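Long-range contacts in L-lysine 6-oxidase (Marinomonas mediterranea, PDB 3WEU), which oxidises the side-chain amine of L-lysine with a cysteine tryptophylquinone cofactor, releasing ammonium and the hydrogen peroxide that makes it antibacterial: residues E152-N156 / H178-L182; V87-K93 / D219-S225; R132-D138 / N481-P485; T19-N25 / R57-V62. All blocks are in the same frame, centred on the assembly; numbering follows the deposited sequence. Where two conformers were deposited one is given.

Contact 1 of 4, residues E152-N156 / H178-L182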
loop_
_atom_site.group_PDB
_atom_site.type_symbol
_atom_site.label_atom_id
_atom_site.label_comp_id
_atom_site.label_asym_id
_atom_site.label_seq_id
_atom_site.Cartn_x
_atom_site.Cartn_y
_atom_site.Cartn_z
ATOM N N GLU A 152 36.622 -2.873 15.760
ATOM C CA GLU A 152 35.332 -2.553 15.171
ATOM C C GLU A 152 34.759 -1.302 15.819
ATOM O O GLU A 152 34.925 -1.041 17.022
ATOM C CB GLU A 152 34.399 -3.740 15.365
ATOM C CG GLU A 152 33.224 -3.768 14.425
ATOM C CD GLU A 152 33.572 -3.920 12.924
ATOM O OE1 GLU A 152 34.772 -4.214 12.599
ATOM O OE2 GLU A 152 32.584 -3.879 12.120
ATOM N N ILE A 153 34.072 -0.501 15.039
ATOM C CA ILE A 153 33.238 0.555 15.628
ATOM C C ILE A 153 31.877 -0.077 15.871
ATOM O O ILE A 153 30.902 0.121 15.142
ATOM C CB ILE A 153 33.150 1.792 14.700
ATOM C CG1 ILE A 153 34.523 2.306 14.256
ATOM C CG2 ILE A 153 32.436 2.949 15.359
ATOM C CD1 ILE A 153 34.399 3.234 13.029
ATOM N N SER A 154 31.770 -0.810 16.978
ATOM C CA SER A 154 30.648 -1.701 17.202
ATOM C C SER A 154 29.753 -1.252 18.351
ATOM O O SER A 154 30.242 -0.632 19.271
ATOM C CB SER A 154 31.200 -3.063 17.577
ATOM O OG SER A 154 30.191 -3.939 17.983
ATOM N N ILE A 155 28.515 -1.711 18.326
ATOM C CA ILE A 155 27.585 -1.483 19.450
ATOM C C ILE A 155 28.046 -2.270 20.626
ATOM O O ILE A 155 27.647 -1.957 21.712
ATOM C CB ILE A 155 26.145 -1.853 19.151
ATOM C CG1 ILE A 155 25.970 -3.345 18.926
ATOM C CG2 ILE A 155 25.654 -0.982 18.018
ATOM C CD1 ILE A 155 24.508 -3.772 18.836
ATOM N N ASN A 156 28.938 -3.235 20.409
ATOM C CA ASN A 156 29.455 -4.067 21.527
ATOM C C ASN A 156 30.792 -3.592 22.129
ATOM O O ASN A 156 31.312 -4.222 23.017
ATOM C CB ASN A 156 29.553 -5.511 21.044
ATOM C CG ASN A 156 28.194 -6.077 20.705
ATOM O OD1 ASN A 156 27.238 -5.828 21.413
ATOM N ND2 ASN A 156 28.082 -6.808 19.619
ATOM N N HIS A 178 19.242 -5.888 12.032
ATOM C CA HIS A 178 20.091 -5.711 13.235
ATOM C C HIS A 178 21.284 -4.871 13.010
ATOM O O HIS A 178 22.263 -5.326 12.473
ATOM C CB HIS A 178 20.554 -7.061 13.796
ATOM C CG HIS A 178 19.417 -7.884 14.334
ATOM N ND1 HIS A 178 18.905 -8.987 13.672
ATOM C CD2 HIS A 178 18.621 -7.691 15.417
ATOM C CE1 HIS A 178 17.868 -9.457 14.340
ATOM N NE2 HIS A 178 17.672 -8.686 15.399
ATOM N N PHE A 179 21.214 -3.627 13.438
ATOM C CA PHE A 179 22.371 -2.739 13.324
ATOM C C PHE A 179 23.448 -3.125 14.335
ATOM O O PHE A 179 23.161 -3.317 15.500
ATOM C CB PHE A 179 21.969 -1.278 13.562
ATOM C CG PHE A 179 23.127 -0.383 13.562
ATOM C CD1 PHE A 179 23.686 0.031 12.360
ATOM C CD2 PHE A 179 23.780 -0.061 14.734
ATOM C CE1 PHE A 179 24.860 0.786 12.364
ATOM C CE2 PHE A 179 24.929 0.668 14.746
ATOM C CZ PHE A 179 25.480 1.112 13.559
ATOM N N GLU A 180 24.699 -3.150 13.919
ATOM C CA GLU A 180 25.790 -3.557 14.779
ATOM C C GLU A 180 27.041 -2.705 14.712
ATOM O O GLU A 180 27.783 -2.657 15.658
ATOM C CB GLU A 180 26.194 -4.996 14.435
ATOM C CG GLU A 180 25.367 -6.010 15.194
ATOM C CD GLU A 180 25.729 -7.446 14.811
ATOM O OE1 GLU A 180 25.640 -8.325 15.670
ATOM O OE2 GLU A 180 26.106 -7.687 13.654
ATOM N N SER A 181 27.320 -2.074 13.568
ATOM C CA SER A 181 28.574 -1.482 13.363
ATOM C C SER A 181 28.512 -0.309 12.346
ATOM O O SER A 181 27.796 -0.376 11.362
ATOM C CB SER A 181 29.560 -2.516 12.828
ATOM O OG SER A 181 30.842 -1.947 12.622
ATOM N N LEU A 182 29.392 0.638 12.551
ATOM C CA LEU A 182 29.670 1.713 11.588
ATOM C C LEU A 182 30.941 1.500 10.742
ATOM O O LEU A 182 31.236 2.244 9.819
ATOM C CB LEU A 182 29.753 2.982 12.371
ATOM C CG LEU A 182 28.526 3.953 12.347
ATOM C CD1 LEU A 182 27.196 3.648 11.697
ATOM C CD2 LEU A 182 28.656 5.016 13.410
#
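The ring of Phe179 meets Ile155 through the branch methyl CG2, which comes obliquely to the CE2 corner at 3.7 Å, the two side chains sliding past each other in opposite directions. One face of the ring carries the backbone N of Ser181, offset toward the rim, and Phe201 packs against the same ring edge-to-face. The other flat group, the carboxylate of Glu152, takes the hydroxyl of Ser181 on OE2: Ser181 OG donates to Glu152 OE2 at 2.6 Å, arriving on the anti side and 33° out of the carboxylate plane. The glutamate side chain sets out neither toward nor away from the serine's segment, and the bend at chi2 (64°) turns the carboxylate to it. The same oxygen also bonds Tyr199 and OE1 bonds Thr184, so both oxygens are held, which should restrict rotation of the group.

The backbones run antiparallel, with Ser154 and Ser181 forming a non-hydrogen-bonded pair. Leu182 N donates to Ile153 O at 3.0 Å, and on the other side of the pair Ile155 N donates to Glu180 O at 2.9 Å. Ile153 CG2 rests on Leu182 CB at 4.0 Å. Ser154 OG accepts from Asn156 N at 2.8 Å, an ST turn that bends the chain just past the bridge.

The contact joins the end of strand 150-154 to the start of strand 181-187, where the chain turns a corner at Leu182. Strand 137-145 packs along this junction, with Arg142 against Ile153, Leu139 against Ile155, and Ile137 against both Phe179 and Leu182.

Contact 2 of 4, residues V87-K93 / D219-S225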
loop_
_atom_site.group_PDB
_atom_site.type_symbol
_atom_site.label_atom_id
_atom_site.label_comp_id
_atom_site.label_asym_id
_atom_site.label_seq_id
_atom_site.Cartn_x
_atom_site.Cartn_y
_atom_site.Cartn_z
ATOM N N VAL A 87 39.356 7.926 15.719
ATOM C CA VAL A 87 38.375 8.295 14.708
ATOM C C VAL A 87 36.998 8.248 15.274
ATOM O O VAL A 87 36.547 7.204 15.876
ATOM C CB VAL A 87 38.459 7.331 13.504
ATOM C CG1 VAL A 87 37.402 7.724 12.475
ATOM C CG2 VAL A 87 39.856 7.335 12.933
ATOM N N HIS A 88 36.291 9.356 15.114
ATOM C CA HIS A 88 34.946 9.416 15.586
ATOM C C HIS A 88 33.926 9.629 14.443
ATOM O O HIS A 88 33.741 10.735 13.972
ATOM C CB HIS A 88 34.795 10.517 16.675
ATOM C CG HIS A 88 33.466 10.505 17.390
ATOM N ND1 HIS A 88 33.169 11.383 18.430
ATOM C CD2 HIS A 88 32.354 9.766 17.204
ATOM C CE1 HIS A 88 31.942 11.158 18.854
ATOM N NE2 HIS A 88 31.439 10.150 18.166
ATOM N N LEU A 89 33.275 8.558 14.027
ATOM C CA LEU A 89 32.316 8.587 12.933
ATOM C C LEU A 89 30.915 8.601 13.532
ATOM O O LEU A 89 30.697 8.009 14.600
ATOM C CB LEU A 89 32.465 7.306 12.102
ATOM C CG LEU A 89 33.827 7.026 11.456
ATOM C CD1 LEU A 89 33.743 5.791 10.524
ATOM C CD2 LEU A 89 34.401 8.220 10.743
ATOM N N ALA A 90 29.966 9.244 12.872
ATOM C CA ALA A 90 28.552 9.224 13.271
ATOM C C ALA A 90 27.647 9.433 12.067
ATOM O O ALA A 90 28.096 9.854 10.984
ATOM C CB ALA A 90 28.238 10.309 14.323
ATOM N N ASN A 91 26.388 9.031 12.220
ATOM C CA ASN A 91 25.408 9.278 11.196
ATOM C C ASN A 91 24.331 10.067 11.823
ATOM O O ASN A 91 23.564 9.531 12.679
ATOM C CB ASN A 91 24.884 7.939 10.690
ATOM C CG ASN A 91 23.790 8.059 9.661
ATOM O OD1 ASN A 91 22.830 8.815 9.792
ATOM N ND2 ASN A 91 23.871 7.212 8.686
ATOM N N LYS A 92 24.186 11.301 11.369
ATOM C CA LYS A 92 23.141 12.186 11.915
ATOM C C LYS A 92 21.930 12.293 11.049
ATOM O O LYS A 92 21.066 13.168 11.307
ATOM C CB LYS A 92 23.739 13.578 12.054
ATOM C CG LYS A 92 24.522 13.845 13.299
ATOM C CD LYS A 92 24.944 15.260 13.318
ATOM C CE LYS A 92 25.599 15.759 14.593
ATOM N NZ LYS A 92 25.835 17.226 14.513
ATOM N N LYS A 93 21.824 11.455 10.001
ATOM C CA LYS A 93 20.828 11.679 9.000
ATOM C C LYS A 93 19.385 11.655 9.608
ATOM O O LYS A 93 18.535 12.408 9.203
ATOM C CB LYS A 93 20.836 10.614 7.913
ATOM C CG LYS A 93 22.121 10.529 7.114
ATOM C CD LYS A 93 21.910 9.523 5.973
ATOM C CE LYS A 93 23.160 9.452 5.093
ATOM N NZ LYS A 93 22.976 8.635 3.883
ATOM N N ASP A 219 20.654 4.151 7.839
ATOM C CA ASP A 219 21.706 3.476 7.105
ATOM C C ASP A 219 23.008 3.582 7.872
ATOM O O ASP A 219 23.009 4.171 8.947
ATOM C CB ASP A 219 21.751 3.990 5.652
ATOM C CG ASP A 219 22.345 5.396 5.478
ATOM O OD1 ASP A 219 23.091 5.891 6.318
ATOM O OD2 ASP A 219 22.090 6.001 4.419
ATOM N N ASP A 220 24.101 3.035 7.306
ATOM C CA ASP A 220 25.352 2.938 7.993
ATOM C C ASP A 220 26.432 3.735 7.305
ATOM O O ASP A 220 27.592 3.561 7.564
ATOM C CB ASP A 220 25.779 1.492 8.285
ATOM C CG ASP A 220 26.098 0.673 7.055
ATOM O OD1 ASP A 220 26.030 1.183 5.908
ATOM O OD2 ASP A 220 26.313 -0.542 7.282
ATOM N N ILE A 221 26.000 4.689 6.487
ATOM C CA ILE A 221 26.858 5.801 6.086
ATOM C C ILE A 221 27.272 6.528 7.336
ATOM O O ILE A 221 26.528 6.510 8.302
ATOM C CB ILE A 221 26.082 6.755 5.117
ATOM C CG1 ILE A 221 25.795 6.081 3.773
ATOM C CG2 ILE A 221 26.785 8.102 4.938
ATOM C CD1 ILE A 221 27.067 5.955 2.888
ATOM N N SER A 222 28.449 7.162 7.315
ATOM C CA SER A 222 28.888 8.008 8.407
ATOM C C SER A 222 29.976 8.930 7.929
ATOM O O SER A 222 30.538 8.784 6.816
ATOM C CB SER A 222 29.450 7.172 9.567
ATOM O OG SER A 222 30.676 6.578 9.204
ATOM N N ASP A 223 30.292 9.895 8.757
ATOM C CA ASP A 223 31.498 10.703 8.580
ATOM C C ASP A 223 31.950 11.247 9.945
ATOM O O ASP A 223 31.161 11.200 10.903
ATOM C CB ASP A 223 31.218 11.899 7.630
ATOM C CG ASP A 223 30.352 12.968 8.252
ATOM O OD1 ASP A 223 29.125 12.806 8.210
ATOM O OD2 ASP A 223 30.918 14.013 8.736
ATOM N N GLY A 224 33.189 11.717 10.017
ATOM C CA GLY A 224 33.707 12.289 11.247
ATOM C C GLY A 224 35.168 12.540 11.325
ATOM O O GLY A 224 35.884 12.525 10.339
ATOM N N SER A 225 35.632 12.823 12.552
ATOM C CA SER A 225 36.915 13.363 12.757
ATOM C C SER A 225 37.969 12.299 12.860
ATOM O O SER A 225 37.712 11.171 13.362
ATOM C CB SER A 225 36.939 14.152 14.085
ATOM O OG SER A 225 36.517 13.323 15.166
#
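Leu89 lays its CB and CD1 over the hydroxyl of Ser222, with CD1 3.4 Å from Ser222 OG, while its other methyl, CD2, reaches the backbone at Gly224 N. The strands pair antiparallel. His88 and Ser225 make a hydrogen-bonded pair in which His88 N donates to Ser225 O at 2.9 Å and the return bond is weak; Ala90 and Asp223 make another, bonded both ways. Leu89 and Gly224 form the non-hydrogen-bonded pair between them. Here Gly224 CA makes a CA-H...O contact with His88 O at 3.1 Å, glycine allowing the close approach.

Past the paired region, Asn91 takes over with its amide. With CG anti to the backbone N (chi1 177°), ND2 reaches across to donate to Ile221 O at 2.8 Å, from above the carbonyl plane, and makes a weak bond to Asp219 OD1. On its other side OD1 accepts from Lys93 N in an Asx turn, so the amide is used at both ends. Asp219 OD1 closes a second Asx turn with Ile221 N.

The extended chain of Lys93 crosses the Asp219 side chain at about a right angle and ends in a buried salt bridge, NZ to the syn lone pair of Asp219 OD2 at 2.8 Å. Ala506 O also holds NZ, and Trp509 N also donates to OD2. Outside the pair, His88 hydrogen-bonds Asp138, and Asp223 hydrogen-bonds Thr502 and Trp243. This is an antiparallel beta pair accompanied by two Asx turns, deep within the mixed sheet of the N-terminal region.

Contact 3 of 4, residues R132-D138 / N481-P485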
loop_
_atom_site.group_PDB
_atom_site.type_symbol
_atom_site.label_atom_id
_atom_site.label_comp_id
_atom_site.label_asym_id
_atom_site.label_seq_id
_atom_site.Cartn_x
_atom_site.Cartn_y
_atom_site.Cartn_z
ATOM N N ARG A 132 15.802 13.665 19.831
ATOM C CA ARG A 132 16.507 13.909 18.569
ATOM C C ARG A 132 17.909 13.343 18.647
ATOM O O ARG A 132 18.392 12.785 17.713
ATOM C CB ARG A 132 16.677 15.381 18.283
ATOM C CG ARG A 132 15.437 16.249 18.304
ATOM C CD ARG A 132 14.486 15.920 17.209
ATOM N NE ARG A 132 15.078 15.988 15.855
ATOM C CZ ARG A 132 14.493 15.410 14.831
ATOM N NH1 ARG A 132 13.304 14.816 15.014
ATOM N NH2 ARG A 132 15.073 15.419 13.615
ATOM N N GLN A 133 18.583 13.504 19.761
ATOM C CA GLN A 133 19.927 13.010 19.853
ATOM C C GLN A 133 19.949 11.483 19.730
ATOM O O GLN A 133 20.912 10.925 19.185
ATOM C CB GLN A 133 20.670 13.533 21.103
ATOM C CG GLN A 133 22.122 13.050 21.233
ATOM C CD GLN A 133 22.726 13.295 22.609
ATOM O OE1 GLN A 133 22.329 12.670 23.595
ATOM N NE2 GLN A 133 23.712 14.146 22.674
ATOM N N SER A 134 18.888 10.790 20.114
ATOM C CA SER A 134 18.975 9.343 20.096
ATOM C C SER A 134 18.717 8.809 18.662
ATOM O O SER A 134 18.941 7.654 18.341
ATOM C CB SER A 134 18.053 8.732 21.155
ATOM O OG SER A 134 16.764 8.767 20.625
ATOM N N LEU A 135 18.287 9.696 17.793
ATOM C CA LEU A 135 18.110 9.352 16.385
ATOM C C LEU A 135 19.462 9.204 15.652
ATOM O O LEU A 135 19.522 8.541 14.600
ATOM C CB LEU A 135 17.240 10.427 15.683
ATOM C CG LEU A 135 15.752 10.423 16.082
ATOM C CD1 LEU A 135 15.090 11.679 15.487
ATOM C CD2 LEU A 135 15.087 9.136 15.594
ATOM N N ILE A 136 20.502 9.821 16.217
ATOM C CA ILE A 136 21.817 9.826 15.668
ATOM C C ILE A 136 22.372 8.434 15.894
ATOM O O ILE A 136 22.128 7.803 16.940
ATOM C CB ILE A 136 22.740 10.810 16.408
ATOM C CG1 ILE A 136 22.159 12.212 16.329
ATOM C CG2 ILE A 136 24.184 10.815 15.891
ATOM C CD1 ILE A 136 22.952 13.255 17.017
ATOM N N ILE A 137 23.139 7.936 14.919
ATOM C CA ILE A 137 23.916 6.745 15.150
ATOM C C ILE A 137 25.293 7.203 15.523
ATOM O O ILE A 137 26.043 7.746 14.682
ATOM C CB ILE A 137 24.006 5.790 13.951
ATOM C CG1 ILE A 137 22.637 5.394 13.437
ATOM C CG2 ILE A 137 24.764 4.504 14.351
ATOM C CD1 ILE A 137 22.658 4.408 12.264
ATOM N N ASP A 138 25.643 6.991 16.805
ATOM C CA ASP A 138 26.853 7.441 17.390
ATOM C C ASP A 138 27.325 6.425 18.464
ATOM O O ASP A 138 26.686 6.244 19.536
ATOM C CB ASP A 138 26.617 8.802 18.024
ATOM C CG ASP A 138 27.838 9.354 18.735
ATOM O OD1 ASP A 138 28.968 8.829 18.580
ATOM O OD2 ASP A 138 27.695 10.395 19.434
ATOM N N ASN A 481 28.871 14.910 26.497
ATOM C CA ASN A 481 27.650 15.527 25.955
ATOM C C ASN A 481 27.003 14.859 24.779
ATOM O O ASN A 481 25.843 15.083 24.446
ATOM C CB ASN A 481 28.068 16.937 25.560
ATOM C CG ASN A 481 28.579 17.718 26.753
ATOM O OD1 ASN A 481 29.752 18.058 26.890
ATOM N ND2 ASN A 481 27.679 17.986 27.628
ATOM N N GLY A 482 27.754 14.004 24.112
ATOM C CA GLY A 482 27.272 13.441 22.859
ATOM C C GLY A 482 27.230 14.543 21.812
ATOM O O GLY A 482 27.813 15.653 21.985
ATOM N N LEU A 483 26.577 14.208 20.696
ATOM C CA LEU A 483 26.566 15.066 19.552
ATOM C C LEU A 483 25.365 15.973 19.585
ATOM O O LEU A 483 24.404 15.675 20.276
ATOM C CB LEU A 483 26.526 14.223 18.256
ATOM C CG LEU A 483 27.815 13.431 18.034
ATOM C CD1 LEU A 483 27.595 12.469 16.863
ATOM C CD2 LEU A 483 29.056 14.293 17.788
ATOM N N THR A 484 25.390 17.057 18.801
ATOM C CA THR A 484 24.308 18.085 18.925
ATOM C C THR A 484 23.344 17.922 17.751
ATOM O O THR A 484 23.701 18.223 16.625
ATOM C CB THR A 484 24.906 19.461 18.948
ATOM O OG1 THR A 484 26.149 19.477 19.678
ATOM C CG2 THR A 484 23.879 20.542 19.463
ATOM N N PRO A 485 22.152 17.367 17.977
ATOM C CA PRO A 485 21.343 16.975 16.797
ATOM C C PRO A 485 20.874 18.134 15.890
ATOM O O PRO A 485 20.867 18.037 14.644
ATOM C CB PRO A 485 20.148 16.219 17.431
ATOM C CG PRO A 485 20.127 16.662 18.879
ATOM C CD PRO A 485 21.586 16.804 19.230
HETATM O O HOH W 1 25.325 11.608 20.101
#
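Helix 129-134 approaches the loop that leaves helix 475-481, the two backbones coming nearest at Gln133 and Pro485, whose CA atoms are 5.2 Å apart, while Gly482 with its positive phi turns the loop out of the helix before it. Gln133 makes the direct polar bonds. Its chain is extended, with CG anti to the backbone N (chi1 -179°), and this carries the amide across the gap so that NE2 spends both hydrogens on loop carbonyls. One bond, to Leu483 O at 2.9 Å, is almost straight at 174°; the other, from NE2 to Asn481 O, is equally short but more bent, and arrives on a lone pair. Both acceptors lie close to the amide plane, which fixes the rotation of the group.

The proline ring packs alongside the helix at Arg132 and Gln133, with Pro485 CB 3.7 Å from Arg132 CB and its CG against Gln133 N. Ile136 puts CD1 against Leu483 CB at 3.9 Å and also touches Pro485. Leu483 CD1 lies 3.3 Å from Asp138 OD2, and the same carboxylate oxygen receives a water at 2.7 Å that in turn accepts from Leu483 N. Tyr162 bonds OD2 as well.

Leu483 also touches Ala90 of strand 80-91 and Phe478 of helix 475-481. The loop is thereby wedged between helix 129-134, strand 137-145 and its own preceding helix, joining the N-terminal and C-terminal family regions.

Contact 4 of 4, residues T19-N25 / R57-V62. With EDO (1,2-ethanediol), chain L.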
loop_
_atom_site.group_PDB
_atom_site.type_symbol
_atom_site.label_atom_id
_atom_site.label_comp_id
_atom_site.label_asym_id
_atom_site.label_seq_id
_atom_site.Cartn_x
_atom_site.Cartn_y
_atom_site.Cartn_z
ATOM N N THR A 19 33.987 -8.977 6.532
ATOM C CA THR A 19 34.676 -7.844 7.178
ATOM C C THR A 19 36.183 -7.734 6.901
ATOM O O THR A 19 36.797 -6.613 6.818
ATOM C CB THR A 19 34.351 -7.852 8.722
ATOM O OG1 THR A 19 34.838 -6.649 9.340
ATOM C CG2 THR A 19 34.995 -9.098 9.381
ATOM N N ASP A 20 36.823 -8.883 6.733
ATOM C CA ASP A 20 38.257 -8.953 6.518
ATOM C C ASP A 20 38.667 -8.847 5.040
ATOM O O ASP A 20 39.835 -8.935 4.715
ATOM C CB ASP A 20 38.802 -10.292 7.079
ATOM C CG ASP A 20 38.791 -10.300 8.603
ATOM O OD1 ASP A 20 38.704 -9.218 9.221
ATOM O OD2 ASP A 20 38.815 -11.403 9.176
ATOM N N ASN A 21 37.682 -8.733 4.144
ATOM C CA ASN A 21 37.933 -8.754 2.690
ATOM C C ASN A 21 37.689 -7.348 2.101
ATOM O O ASN A 21 36.527 -6.955 1.839
ATOM C CB ASN A 21 37.032 -9.786 2.012
ATOM C CG ASN A 21 37.333 -9.988 0.542
ATOM O OD1 ASN A 21 38.280 -9.429 0.006
ATOM N ND2 ASN A 21 36.553 -10.821 -0.112
ATOM N N PHE A 22 38.768 -6.620 1.865
ATOM C CA PHE A 22 38.647 -5.211 1.475
ATOM C C PHE A 22 39.759 -4.819 0.513
ATOM O O PHE A 22 40.794 -5.483 0.428
ATOM C CB PHE A 22 38.650 -4.258 2.678
ATOM C CG PHE A 22 39.800 -4.448 3.608
ATOM C CD1 PHE A 22 40.970 -3.717 3.465
ATOM C CD2 PHE A 22 39.707 -5.358 4.634
ATOM C CE1 PHE A 22 42.064 -3.904 4.297
ATOM C CE2 PHE A 22 40.813 -5.559 5.507
ATOM C CZ PHE A 22 41.981 -4.849 5.315
ATOM N N VAL A 23 39.543 -3.681 -0.150
ATOM C CA VAL A 23 40.532 -3.057 -0.935
ATOM C C VAL A 23 40.939 -1.741 -0.269
ATOM O O VAL A 23 40.237 -1.228 0.600
ATOM C CB VAL A 23 40.029 -2.863 -2.404
ATOM C CG1 VAL A 23 39.773 -4.218 -3.053
ATOM C CG2 VAL A 23 38.736 -2.089 -2.508
ATOM N N LEU A 24 42.077 -1.207 -0.701
ATOM C CA LEU A 24 42.530 0.072 -0.274
ATOM C C LEU A 24 42.229 1.165 -1.320
ATOM O O LEU A 24 41.829 0.941 -2.483
ATOM C CB LEU A 24 44.044 0.031 -0.022
ATOM C CG LEU A 24 44.428 -0.974 1.084
ATOM C CD1 LEU A 24 45.894 -0.934 1.300
ATOM C CD2 LEU A 24 43.678 -0.702 2.391
ATOM N N ASN A 25 42.445 2.385 -0.865
ATOM C CA ASN A 25 41.963 3.555 -1.579
ATOM C C ASN A 25 42.648 3.768 -2.896
ATOM O O ASN A 25 43.804 3.396 -3.092
ATOM C CB ASN A 25 42.207 4.833 -0.782
ATOM C CG ASN A 25 43.597 4.914 -0.236
ATOM O OD1 ASN A 25 43.939 4.253 0.768
ATOM N ND2 ASN A 25 44.439 5.737 -0.878
ATOM N N ARG A 57 33.152 -5.715 -1.827
ATOM C CA ARG A 57 34.237 -5.466 -0.868
ATOM C C ARG A 57 34.297 -4.042 -0.403
ATOM O O ARG A 57 34.241 -3.115 -1.209
ATOM C CB ARG A 57 35.580 -5.837 -1.493
ATOM C CG ARG A 57 35.571 -7.319 -1.901
ATOM C CD ARG A 57 36.708 -7.628 -2.797
ATOM N NE ARG A 57 37.977 -7.604 -2.112
ATOM C CZ ARG A 57 39.139 -7.575 -2.757
ATOM N NH1 ARG A 57 39.188 -7.565 -4.083
ATOM N NH2 ARG A 57 40.248 -7.593 -2.078
ATOM N N ARG A 58 34.442 -3.834 0.919
ATOM C CA ARG A 58 34.685 -2.478 1.406
ATOM C C ARG A 58 35.966 -1.905 0.836
ATOM O O ARG A 58 36.920 -2.627 0.543
ATOM C CB ARG A 58 34.776 -2.385 2.929
ATOM C CG ARG A 58 33.457 -2.620 3.632
ATOM C CD ARG A 58 33.583 -2.336 5.116
ATOM N NE ARG A 58 34.495 -3.273 5.774
ATOM C CZ ARG A 58 34.740 -3.260 7.084
ATOM N NH1 ARG A 58 34.193 -2.315 7.863
ATOM N NH2 ARG A 58 35.581 -4.143 7.588
ATOM N N GLN A 59 35.968 -0.588 0.620
ATOM C CA GLN A 59 37.174 0.173 0.311
ATOM C C GLN A 59 37.552 0.942 1.536
ATOM O O GLN A 59 36.741 1.704 2.080
ATOM C CB GLN A 59 36.936 1.193 -0.788
ATOM C CG GLN A 59 38.035 2.210 -1.077
ATOM C CD GLN A 59 37.663 3.046 -2.327
ATOM O OE1 GLN A 59 37.447 2.477 -3.352
ATOM N NE2 GLN A 59 37.442 4.258 -2.188
ATOM N N GLY A 60 38.810 0.809 1.914
ATOM C CA GLY A 60 39.338 1.506 3.062
ATOM C C GLY A 60 40.223 2.622 2.702
ATOM O O GLY A 60 40.810 2.608 1.609
ATOM N N GLN A 61 40.273 3.663 3.553
ATOM C CA GLN A 61 41.218 4.766 3.380
ATOM C C GLN A 61 42.425 4.628 4.261
ATOM O O GLN A 61 42.283 4.574 5.483
ATOM C CB GLN A 61 40.555 6.087 3.681
ATOM C CG GLN A 61 41.451 7.284 3.604
ATOM C CD GLN A 61 41.660 7.712 2.168
ATOM O OE1 GLN A 61 40.733 8.143 1.502
ATOM N NE2 GLN A 61 42.869 7.607 1.702
ATOM N N VAL A 62 43.608 4.678 3.647
ATOM C CA VAL A 62 44.884 4.826 4.381
ATOM C C VAL A 62 45.111 6.278 4.670
ATOM O O VAL A 62 44.951 7.133 3.785
ATOM C CB VAL A 62 46.063 4.281 3.565
ATOM C CG1 VAL A 62 47.404 4.514 4.241
ATOM C CG2 VAL A 62 45.851 2.808 3.275
HETATM C C1 EDO L . 37.029 -14.168 -2.265
HETATM O O1 EDO L . 35.661 -14.480 -2.369
HETATM C C2 EDO L . 37.338 -13.211 -3.349
HETATM O O2 EDO L . 37.313 -11.888 -2.758
HETATM O O HOH W 2 36.044 -5.202 4.498
HETATM O O HOH W 3 34.516 -5.771 2.985
#
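Strands 22-24 and 58-62 pair in parallel in the mixed N-terminal sheet, with Val23 opposite Gln59. Two bonds hold the register: Val23 N donates to Arg58 O at 2.9 Å, nearly along the C=O axis, and Gly60 N donates to Val23 O at 2.8 Å. At the far end a side chain takes over, as Asn25 OD1 accepts from Val62 N in a nearly straight bond (170°) that comes from above the amide carbonyl plane. Leu24 CD2 meets Val62 CG2 nearby, at 4.2 Å.

Two arginines reach back to residues 19-23. Arg57 bends at chi3 (71°) and lays its guanidinium under Val23, whose CG1 sits over the centre of one face. Its NE makes a weak bond to Asn21 OD1, and its NH2 a weak one to Phe22 O. The stronger partners of this group lie farther out: Asn48 O for NH1 and a salt bridge to Glu35 for NH2. Arg58 instead works with its edge, NH2 reaching a lone pair of Thr19 O in plane at 2.9 Å. Gly197 O and Thr184 OG1 accept from its NH1, which helps fix the guanidinium, and Phe22 stacks on the ring of His36.

The amide of Asn21 turns its other end outward, where ND2 donates to O2 of a bound ethanediol, probably left from crystallisation. Between the loop and the second strand, one water accepts from Arg58 NE and donates to Thr19 O, 2.8 Å from each.

In the fold
Contacts 1, 2 and 4 lie wholly in the N-terminal family region, and all four reach the same mixed sheet. Along the chain contact 4 closes first; contact 1 is nested inside the loops of both contact 2 and contact 3, and those two cross, their segments alternating. Contacts 2 and 3 are closest, with centres about 11 Å apart, and adjoin where strands 80-91 and 137-145 pair. Contact 1 touches both, Ile153 meeting Leu89 and Phe179 meeting Ile137, and contact 4, where Glu152 packs near Thr19. Contact 4 lies about 27 Å from contact 3, centre to centre. Only contact 3 has a segment in the C-terminal family region, which also bonds side chains of contact 2.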